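Long-range contacts in protein (hdlp (histone deacetylase-like protein)) (Aquifex aeolicus, PDB 1C3P), which belongs to the histone deacetylase family, binds zinc and probably removes acetyl groups from its substrates as a zinc-dependent hydrolase: residues V4-T9 with L30-K35; K224-N229 with F268-V273; A278-R283 with W310-G315. All coordinates share one frame; numbering follows the deposited sequence.

Contact 1. Residues V4-T9 with L30-K35; sequences VKLIGT and LLLRFK. Unlike the reference sequence in segment 30-35: K35 (reference Leu).
Methyl CD1 of L32 lies over one face of the peptide group that joins G8 to T9. It stands almost straight above the nitrogen, 3.4 Å from T9 N, with T9 C at 3.6 Å and G8 C at 3.9 Å. No hydrogen bond crosses the contact, and T9 N, which this methyl helps to bury, has no partner in the model. The other branch of L32 turns to the strand side chain: its CD2 is 3.9 Å from L6 CD1, an ordinary apolar contact. L6 extends from the strand with CG anti to its backbone nitrogen (chi1 -170°), which carries CD1 out to meet both L32 and the end of K35. L6 and K35 approach tip to tip. The 3.2 Å between L6 CD1 and K35 CE is shorter than normal carbon packing, so the exact placement of this lysine end is doubtful. Bends at chi3 and chi4 fold the K35 chain; as modelled, its buried NZ has no hydrogen-bond partner and K35 makes a cation-pi contact with W310. The helix crosses at 134° to the strand direction, the axes 10.2 Å apart. Strand 4-8 and helix 28-37 are the first two elements of a beta-alpha-beta unit completed by strand 46-48; W310 of helix 299-314 packs on L6 from the same layer, while I7 faces helix 98-118 across the sheet.

Contact 2. Residues K224-N229 with F268-V273; sequences KGLNDN and FNLSNV
D228 grips S271 with both carboxylate oxygens. OD1 accepts the backbone amide of S271 through its syn lone pair, at 2.9 Å from S271 N with an N-H...O angle of 156°. OD2 takes the S271 hydroxyl, 2.6 Å from S271 OG, which comes in from above the carboxylate plane, 36° out of it. Two bonds from one residue therefore fix the rotation of the carboxylate. A third bond, from backbone N269 N to L226 O at 3.0 Å, joins the two segments and lies in the carbonyl plane. Beside it, L226 and F268 run side by side: methyl CD2 of L226 sits above the centre of the phenyl ring, 3.8 Å from the centroid, making a CH-pi contact, while L226 CB touches F268 CD2 at 3.6 Å. The contact thereby packs a side chain, F268, that lies close to zinc-binding D258. L270 fills the middle of the contact, its CD2 3.4 Å from N227 O.

The next shell holds these groups in place. D228 OD2 also accepts R356 N, and R356 NH1 bonds to L270 O. S271 is an N-cap: with chi1 at 69°, its hydroxyl also reaches A274 N, so the group that meets D228 caps a helix as well. N227 is the N-cap of the other helix, its OD1 accepting E230 N. Thus the contact joins the starts of helices 228-245 and 272-286, the first following edge strand 217-222. L226 and L270 pack on F231 of helix 228-245, and N272 packs against helix 299-314.

Contact 3. Residues A278-R283 with W310-G315; sequences AFNIVR and WCELSG
F279 and L313 form the tight part of this contact, their side chains crossing at about a right angle. Methyl CD2 of L313 meets the phenyl ring at its edge, in the ring plane, 3.4 Å from F279 CZ. The same methyl lies over one face of the R283 guanidinium, at a longer 4.5 Å from R283 CZ, so it touches both ring edge and guanidinium face. R283 in turn lays its CD on one face of the F279 ring, 3.4 Å above the plane and offset toward the rim, before a bend at chi3 (69°) brings the guanidinium round to E312. Y291 meets F279 edge-to-face, which adds to the buried side.

Helices 272-286 and 299-314 belong to the arginase/deacetylase fold, an eight-stranded parallel sheet with helices on its faces. Helix 272-286 is the crossover between neighbouring strands 250-254 and 290-292, and F279 packs on L253; L313 of helix 299-314 rests on V4 of strand 4-8. The axes of segments 278-283 and 310-314 come no closer than 11.6 Å, so long side chains must span the gap.

Polar, only partly buried groups make up the looser side. R283 NH1 donates to E312 OE1 at 3.0 Å in a salt bridge; the acceptor is in the guanidinium plane, and NH1 meets OE1 on the anti side, 24° out of the carboxylate plane. NH1 also bonds weakly to N280 OD1, and so faces two acceptors, N280 OD1 and E312 OE1, 3.4 Å apart. On its other terminal nitrogen, NH2, R283 forms a second salt bridge to E288.

How the contacts relate
Contacts 1 and 3 adjoin directly, although their centres are 16 Å apart: V4 CG2 lies 3.4 Å from L313 O, and L6 CB lies 3.7 Å from W310 CZ3. Helix 299-314 thus packs against elements of contact 1 on one flank and helix 272-286 on the other. Contact 2 shares helix 272-286 with contact 3, the first at its start and the second at its middle; their nearest atoms are about 5 Å apart. Of the three, contact 2 is near the metal site: the F268 side chain is about 7 Å from that of D258 and about 8 Å from that of H170, which bind zinc in another structure of this protein, though none is bound here. Contacts 1 and 3 are remote from it.

Contact 1. Residues V4-T9 with L30-K35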
loop_
_atom_site.group_PDB
_atom_site.type_symbol
_atom_site.label_atom_id
_atom_site.label_comp_id
_atom_site.label_asym_id
_atom_site.label_seq_id
_atom_site.Cartn_x
_atom_site.Cartn_y
_atom_site.Cartn_z
ATOM N N VAL A 4 -6.015 16.058 -11.362
ATOM C CA VAL A 4 -5.562 14.741 -10.916
ATOM C C VAL A 4 -4.069 14.876 -10.757
ATOM O O VAL A 4 -3.372 15.292 -11.685
ATOM C CB VAL A 4 -5.867 13.652 -11.956
ATOM C CG1 VAL A 4 -5.428 12.282 -11.419
ATOM C CG2 VAL A 4 -7.342 13.651 -12.285
ATOM N N LYS A 5 -3.573 14.497 -9.586
ATOM C CA LYS A 5 -2.161 14.652 -9.284
ATOM C C LYS A 5 -1.458 13.382 -8.826
ATOM O O LYS A 5 -2.054 12.538 -8.150
ATOM C CB LYS A 5 -2.020 15.684 -8.166
ATOM C CG LYS A 5 -2.624 17.061 -8.463
ATOM C CD LYS A 5 -1.853 17.770 -9.577
ATOM C CE LYS A 5 -2.359 19.206 -9.771
ATOM N NZ LYS A 5 -1.639 19.883 -10.897
ATOM N N LEU A 6 -0.177 13.290 -9.153
ATOM C CA LEU A 6 0.636 12.166 -8.712
ATOM C C LEU A 6 1.716 12.783 -7.817
ATOM O O LEU A 6 2.411 13.703 -8.228
ATOM C CB LEU A 6 1.276 11.463 -9.904
ATOM C CG LEU A 6 1.965 10.128 -9.592
ATOM C CD1 LEU A 6 2.669 9.646 -10.851
ATOM C CD2 LEU A 6 2.980 10.274 -8.480
ATOM N N ILE A 7 1.851 12.294 -6.588
ATOM C CA ILE A 7 2.861 12.842 -5.677
ATOM C C ILE A 7 4.092 11.950 -5.746
ATOM O O ILE A 7 4.001 10.747 -5.506
ATOM C CB ILE A 7 2.365 12.868 -4.222
ATOM C CG1 ILE A 7 0.964 13.467 -4.173
ATOM C CG2 ILE A 7 3.288 13.758 -3.367
ATOM C CD1 ILE A 7 0.453 13.652 -2.812
ATOM N N GLY A 8 5.233 12.524 -6.100
ATOM C CA GLY A 8 6.445 11.727 -6.168
ATOM C C GLY A 8 7.708 12.516 -6.442
ATOM O O GLY A 8 7.687 13.745 -6.582
ATOM N N THR A 9 8.821 11.792 -6.496
ATOM C CA THR A 9 10.127 12.369 -6.779
ATOM C C THR A 9 11.082 11.236 -7.121
ATOM O O THR A 9 10.914 10.113 -6.646
ATOM C CB THR A 9 10.723 13.110 -5.572
ATOM O OG1 THR A 9 12.091 13.437 -5.858
ATOM C CG2 THR A 9 10.684 12.236 -4.329
ATOM N N LEU A 30 10.855 4.266 -10.098
ATOM C CA LEU A 30 10.711 3.473 -11.302
ATOM C C LEU A 30 9.375 3.801 -11.955
ATOM O O LEU A 30 9.299 3.867 -13.172
ATOM C CB LEU A 30 10.799 1.976 -10.988
ATOM C CG LEU A 30 10.709 0.980 -12.163
ATOM C CD1 LEU A 30 9.331 1.008 -12.765
ATOM C CD2 LEU A 30 11.759 1.320 -13.222
ATOM N N LEU A 31 8.329 4.002 -11.148
ATOM C CA LEU A 31 7.006 4.321 -11.691
ATOM C C LEU A 31 7.099 5.633 -12.469
ATOM O O LEU A 31 6.597 5.742 -13.582
ATOM C CB LEU A 31 5.967 4.499 -10.575
ATOM C CG LEU A 31 4.480 4.131 -10.777
ATOM C CD1 LEU A 31 3.589 5.068 -9.922
ATOM C CD2 LEU A 31 4.074 4.246 -12.214
ATOM N N LEU A 32 7.732 6.629 -11.866
ATOM C CA LEU A 32 7.870 7.921 -12.516
ATOM C C LEU A 32 8.604 7.798 -13.839
ATOM O O LEU A 32 8.150 8.342 -14.836
ATOM C CB LEU A 32 8.603 8.921 -11.610
ATOM C CG LEU A 32 7.857 9.486 -10.395
ATOM C CD1 LEU A 32 8.729 10.519 -9.682
ATOM C CD2 LEU A 32 6.571 10.149 -10.853
ATOM N N ARG A 33 9.730 7.088 -13.844
ATOM C CA ARG A 33 10.493 6.929 -15.076
ATOM C C ARG A 33 9.700 6.136 -16.101
ATOM O O ARG A 33 9.788 6.393 -17.297
ATOM C CB ARG A 33 11.840 6.251 -14.798
ATOM C CG ARG A 33 12.792 7.122 -13.964
ATOM C CD ARG A 33 14.231 6.616 -13.988
ATOM N NE ARG A 33 14.359 5.278 -13.423
ATOM C CZ ARG A 33 15.509 4.621 -13.310
ATOM N NH1 ARG A 33 16.638 5.178 -13.723
ATOM N NH2 ARG A 33 15.533 3.407 -12.773
ATOM N N PHE A 34 8.909 5.181 -15.625
ATOM C CA PHE A 34 8.103 4.355 -16.502
ATOM C C PHE A 34 6.962 5.162 -17.130
ATOM O O PHE A 34 6.741 5.112 -18.343
ATOM C CB PHE A 34 7.528 3.169 -15.720
ATOM C CG PHE A 34 6.837 2.164 -16.581
ATOM C CD1 PHE A 34 7.572 1.306 -17.386
ATOM C CD2 PHE A 34 5.442 2.093 -16.615
ATOM C CE1 PHE A 34 6.925 0.374 -18.223
ATOM C CE2 PHE A 34 4.783 1.174 -17.439
ATOM C CZ PHE A 34 5.533 0.309 -18.247
ATOM N N LYS A 35 6.226 5.931 -16.335
ATOM C CA LYS A 35 5.158 6.677 -16.969
ATOM C C LYS A 35 5.701 7.723 -17.926
ATOM O O LYS A 35 5.039 8.066 -18.898
ATOM C CB LYS A 35 4.243 7.310 -15.944
ATOM C CG LYS A 35 3.294 6.297 -15.327
ATOM C CD LYS A 35 2.409 6.946 -14.305
ATOM C CE LYS A 35 3.229 7.491 -13.165
ATOM N NZ LYS A 35 4.209 8.529 -13.578
#

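Contact 2. Residues K224-N229 with F268-V273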
loop_
_atom_site.group_PDB
_atom_site.type_symbol
_atom_site.label_atom_id
_atom_site.label_comp_id
_atom_site.label_asym_id
_atom_site.label_seq_id
_atom_site.Cartn_x
_atom_site.Cartn_y
_atom_site.Cartn_z
ATOM N N LYS A 224 -4.367 -19.402 -0.192
ATOM C CA LYS A 224 -3.318 -19.490 -1.197
ATOM C C LYS A 224 -3.943 -19.773 -2.571
ATOM O O LYS A 224 -5.006 -20.414 -2.674
ATOM C CB LYS A 224 -2.375 -20.642 -0.856
ATOM C CG LYS A 224 -1.720 -20.543 0.520
ATOM C CD LYS A 224 -0.831 -21.770 0.787
ATOM C CE LYS A 224 -0.243 -21.719 2.204
ATOM N NZ LYS A 224 0.638 -22.891 2.490
ATOM N N GLY A 225 -3.264 -19.331 -3.624
ATOM C CA GLY A 225 -3.754 -19.564 -4.970
ATOM C C GLY A 225 -4.983 -18.759 -5.339
ATOM O O GLY A 225 -5.677 -19.105 -6.287
ATOM N N LEU A 226 -5.246 -17.678 -4.608
ATOM C CA LEU A 226 -6.423 -16.845 -4.858
ATOM C C LEU A 226 -6.512 -16.385 -6.320
ATOM O O LEU A 226 -5.525 -15.907 -6.872
ATOM C CB LEU A 226 -6.368 -15.598 -3.978
ATOM C CG LEU A 226 -7.701 -14.856 -3.879
ATOM C CD1 LEU A 226 -8.599 -15.671 -2.948
ATOM C CD2 LEU A 226 -7.506 -13.447 -3.308
ATOM N N ASN A 227 -7.685 -16.511 -6.939
ATOM C CA ASN A 227 -7.825 -16.054 -8.318
ATOM C C ASN A 227 -8.612 -14.754 -8.359
ATOM O O ASN A 227 -9.103 -14.282 -7.328
ATOM C CB ASN A 227 -8.471 -17.124 -9.226
ATOM C CG ASN A 227 -9.893 -17.476 -8.823
ATOM O OD1 ASN A 227 -10.731 -16.597 -8.601
ATOM N ND2 ASN A 227 -10.179 -18.776 -8.758
ATOM N N ASP A 228 -8.732 -14.172 -9.549
ATOM C CA ASP A 228 -9.422 -12.895 -9.698
ATOM C C ASP A 228 -10.852 -12.856 -9.219
ATOM O O ASP A 228 -11.270 -11.880 -8.605
ATOM C CB ASP A 228 -9.380 -12.427 -11.161
ATOM C CG ASP A 228 -7.993 -12.048 -11.611
ATOM O OD1 ASP A 228 -7.130 -11.836 -10.730
ATOM O OD2 ASP A 228 -7.776 -11.934 -12.843
ATOM N N ASN A 229 -11.620 -13.896 -9.531
ATOM C CA ASN A 229 -13.012 -13.943 -9.127
ATOM C C ASN A 229 -13.148 -14.000 -7.622
ATOM O O ASN A 229 -14.026 -13.354 -7.039
ATOM C CB ASN A 229 -13.692 -15.135 -9.792
ATOM C CG ASN A 229 -13.874 -14.921 -11.275
ATOM O OD1 ASN A 229 -14.710 -14.126 -11.684
ATOM N ND2 ASN A 229 -13.063 -15.592 -12.087
ATOM N N PHE A 268 -1.113 -15.077 -3.719
ATOM C CA PHE A 268 -2.262 -14.673 -4.538
ATOM C C PHE A 268 -1.782 -14.674 -5.993
ATOM O O PHE A 268 -0.635 -14.335 -6.273
ATOM C CB PHE A 268 -2.732 -13.254 -4.178
ATOM C CG PHE A 268 -3.463 -13.141 -2.859
ATOM C CD1 PHE A 268 -3.946 -11.892 -2.436
ATOM C CD2 PHE A 268 -3.700 -14.257 -2.055
ATOM C CE1 PHE A 268 -4.653 -11.756 -1.239
ATOM C CE2 PHE A 268 -4.417 -14.129 -0.843
ATOM C CZ PHE A 268 -4.890 -12.888 -0.441
ATOM N N ASN A 269 -2.652 -15.059 -6.915
ATOM C CA ASN A 269 -2.287 -15.100 -8.330
ATOM C C ASN A 269 -3.207 -14.220 -9.159
ATOM O O ASN A 269 -3.789 -14.670 -10.144
ATOM C CB ASN A 269 -2.368 -16.530 -8.875
ATOM C CG ASN A 269 -1.478 -17.493 -8.121
ATOM O OD1 ASN A 269 -0.334 -17.174 -7.794
ATOM N ND2 ASN A 269 -1.989 -18.693 -7.864
ATOM N N LEU A 270 -3.324 -12.959 -8.780
ATOM C CA LEU A 270 -4.206 -12.065 -9.500
ATOM C C LEU A 270 -3.595 -11.455 -10.767
ATOM O O LEU A 270 -2.371 -11.481 -10.968
ATOM C CB LEU A 270 -4.646 -10.928 -8.585
ATOM C CG LEU A 270 -5.239 -11.267 -7.211
ATOM C CD1 LEU A 270 -5.853 -9.985 -6.665
ATOM C CD2 LEU A 270 -6.301 -12.362 -7.316
ATOM N N SER A 271 -4.475 -10.900 -11.599
ATOM C CA SER A 271 -4.108 -10.212 -12.840
ATOM C C SER A 271 -4.146 -8.706 -12.552
ATOM O O SER A 271 -4.849 -8.286 -11.620
ATOM C CB SER A 271 -5.129 -10.504 -13.943
ATOM O OG SER A 271 -6.382 -9.891 -13.660
ATOM N N ASN A 272 -3.423 -7.902 -13.345
ATOM C CA ASN A 272 -3.391 -6.434 -13.182
ATOM C C ASN A 272 -4.764 -5.869 -13.463
ATOM O O ASN A 272 -5.121 -4.806 -12.960
ATOM C CB ASN A 272 -2.512 -5.717 -14.212
ATOM C CG ASN A 272 -1.066 -5.995 -14.070
ATOM O OD1 ASN A 272 -0.284 -5.626 -14.955
ATOM N ND2 ASN A 272 -0.671 -6.618 -12.961
ATOM N N VAL A 273 -5.493 -6.538 -14.352
ATOM C CA VAL A 273 -6.825 -6.080 -14.725
ATOM C C VAL A 273 -7.837 -6.271 -13.603
ATOM O O VAL A 273 -8.746 -5.472 -13.452
ATOM C CB VAL A 273 -7.291 -6.767 -16.015
ATOM C CG1 VAL A 273 -8.731 -6.415 -16.308
ATOM C CG2 VAL A 273 -6.419 -6.275 -17.177
#

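Contact 3. Residues A278-R283 with W310-G315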
loop_
_atom_site.group_PDB
_atom_site.type_symbol
_atom_site.label_atom_id
_atom_site.label_comp_id
_atom_site.label_asym_id
_atom_site.label_seq_id
_atom_site.Cartn_x
_atom_site.Cartn_y
_atom_site.Cartn_z
ATOM N N ALA A 278 -10.742 -3.839 -9.024
ATOM C CA ALA A 278 -10.937 -3.729 -7.576
ATOM C C ALA A 278 -10.963 -2.248 -7.192
ATOM O O ALA A 278 -11.814 -1.778 -6.423
ATOM C CB ALA A 278 -9.784 -4.449 -6.835
ATOM N N PHE A 279 -10.010 -1.512 -7.741
ATOM C CA PHE A 279 -9.901 -0.077 -7.503
ATOM C C PHE A 279 -11.204 0.635 -7.899
ATOM O O PHE A 279 -11.731 1.474 -7.156
ATOM C CB PHE A 279 -8.733 0.467 -8.335
ATOM C CG PHE A 279 -8.622 1.964 -8.328
ATOM C CD1 PHE A 279 -8.262 2.649 -7.166
ATOM C CD2 PHE A 279 -8.841 2.687 -9.495
ATOM C CE1 PHE A 279 -8.119 4.046 -7.179
ATOM C CE2 PHE A 279 -8.699 4.077 -9.516
ATOM C CZ PHE A 279 -8.336 4.758 -8.359
ATOM N N ASN A 280 -11.720 0.293 -9.073
ATOM C CA ASN A 280 -12.945 0.914 -9.550
ATOM C C ASN A 280 -14.189 0.493 -8.788
ATOM O O ASN A 280 -15.139 1.267 -8.666
ATOM C CB ASN A 280 -13.109 0.671 -11.053
ATOM C CG ASN A 280 -12.057 1.412 -11.864
ATOM O OD1 ASN A 280 -11.685 2.537 -11.525
ATOM N ND2 ASN A 280 -11.601 0.806 -12.950
ATOM N N ILE A 281 -14.179 -0.727 -8.266
ATOM C CA ILE A 281 -15.297 -1.205 -7.465
ATOM C C ILE A 281 -15.383 -0.385 -6.172
ATOM O O ILE A 281 -16.478 -0.073 -5.696
ATOM C CB ILE A 281 -15.122 -2.687 -7.085
ATOM C CG1 ILE A 281 -15.320 -3.571 -8.314
ATOM C CG2 ILE A 281 -16.101 -3.060 -5.993
ATOM C CD1 ILE A 281 -15.108 -5.056 -8.026
ATOM N N VAL A 282 -14.235 -0.050 -5.591
ATOM C CA VAL A 282 -14.233 0.731 -4.355
ATOM C C VAL A 282 -14.811 2.114 -4.643
ATOM O O VAL A 282 -15.642 2.633 -3.891
ATOM C CB VAL A 282 -12.809 0.881 -3.766
ATOM C CG1 VAL A 282 -12.820 1.929 -2.663
ATOM C CG2 VAL A 282 -12.346 -0.458 -3.179
ATOM N N ARG A 283 -14.388 2.697 -5.755
ATOM C CA ARG A 283 -14.874 4.020 -6.127
ATOM C C ARG A 283 -16.374 4.032 -6.421
ATOM O O ARG A 283 -17.051 5.027 -6.158
ATOM C CB ARG A 283 -14.098 4.529 -7.333
ATOM C CG ARG A 283 -12.616 4.761 -7.046
ATOM C CD ARG A 283 -11.846 4.989 -8.325
ATOM N NE ARG A 283 -12.172 6.262 -8.950
ATOM C CZ ARG A 283 -12.058 6.500 -10.250
ATOM N NH1 ARG A 283 -11.630 5.543 -11.069
ATOM N NH2 ARG A 283 -12.356 7.698 -10.729
ATOM N N TRP A 310 -2.895 4.889 -12.730
ATOM C CA TRP A 310 -2.696 6.283 -13.136
ATOM C C TRP A 310 -3.548 6.619 -14.367
ATOM O O TRP A 310 -4.168 7.686 -14.431
ATOM C CB TRP A 310 -1.219 6.559 -13.406
ATOM C CG TRP A 310 -0.972 7.961 -13.830
ATOM C CD1 TRP A 310 -0.500 8.373 -15.044
ATOM C CD2 TRP A 310 -1.289 9.158 -13.094
ATOM N NE1 TRP A 310 -0.511 9.746 -15.113
ATOM C CE2 TRP A 310 -0.990 10.253 -13.931
ATOM C CE3 TRP A 310 -1.798 9.409 -11.810
ATOM C CZ2 TRP A 310 -1.182 11.580 -13.528
ATOM C CZ3 TRP A 310 -1.991 10.722 -11.408
ATOM C CH2 TRP A 310 -1.683 11.794 -12.266
ATOM N N CYS A 311 -3.592 5.702 -15.331
ATOM C CA CYS A 311 -4.401 5.912 -16.527
ATOM C C CYS A 311 -5.881 6.074 -16.172
ATOM O O CYS A 311 -6.542 6.951 -16.718
ATOM C CB CYS A 311 -4.202 4.763 -17.536
ATOM S SG CYS A 311 -2.595 4.756 -18.406
ATOM N N GLU A 312 -6.401 5.252 -15.252
ATOM C CA GLU A 312 -7.812 5.364 -14.827
ATOM C C GLU A 312 -8.093 6.739 -14.217
ATOM O O GLU A 312 -9.058 7.417 -14.576
ATOM C CB GLU A 312 -8.159 4.345 -13.736
ATOM C CG GLU A 312 -9.274 3.364 -14.034
ATOM C CD GLU A 312 -10.542 3.993 -14.579
ATOM O OE1 GLU A 312 -11.128 4.899 -13.943
ATOM O OE2 GLU A 312 -10.960 3.557 -15.666
ATOM N N LEU A 313 -7.260 7.137 -13.260
ATOM C CA LEU A 313 -7.440 8.422 -12.579
ATOM C C LEU A 313 -7.272 9.617 -13.509
ATOM O O LEU A 313 -8.067 10.556 -13.459
ATOM C CB LEU A 313 -6.440 8.567 -11.429
ATOM C CG LEU A 313 -6.570 7.646 -10.216
ATOM C CD1 LEU A 313 -5.410 7.913 -9.272
ATOM C CD2 LEU A 313 -7.894 7.896 -9.521
ATOM N N SER A 314 -6.236 9.542 -14.341
ATOM C CA SER A 314 -5.845 10.586 -15.291
ATOM C C SER A 314 -6.810 10.709 -16.469
ATOM O O SER A 314 -6.812 11.710 -17.184
ATOM C CB SER A 314 -4.422 10.298 -15.808
ATOM O OG SER A 314 -3.959 11.303 -16.689
ATOM N N GLY A 315 -7.623 9.689 -16.674
ATOM C CA GLY A 315 -8.580 9.737 -17.758
ATOM C C GLY A 315 -7.981 9.499 -19.124
ATOM O O GLY A 315 -8.455 10.042 -20.121
#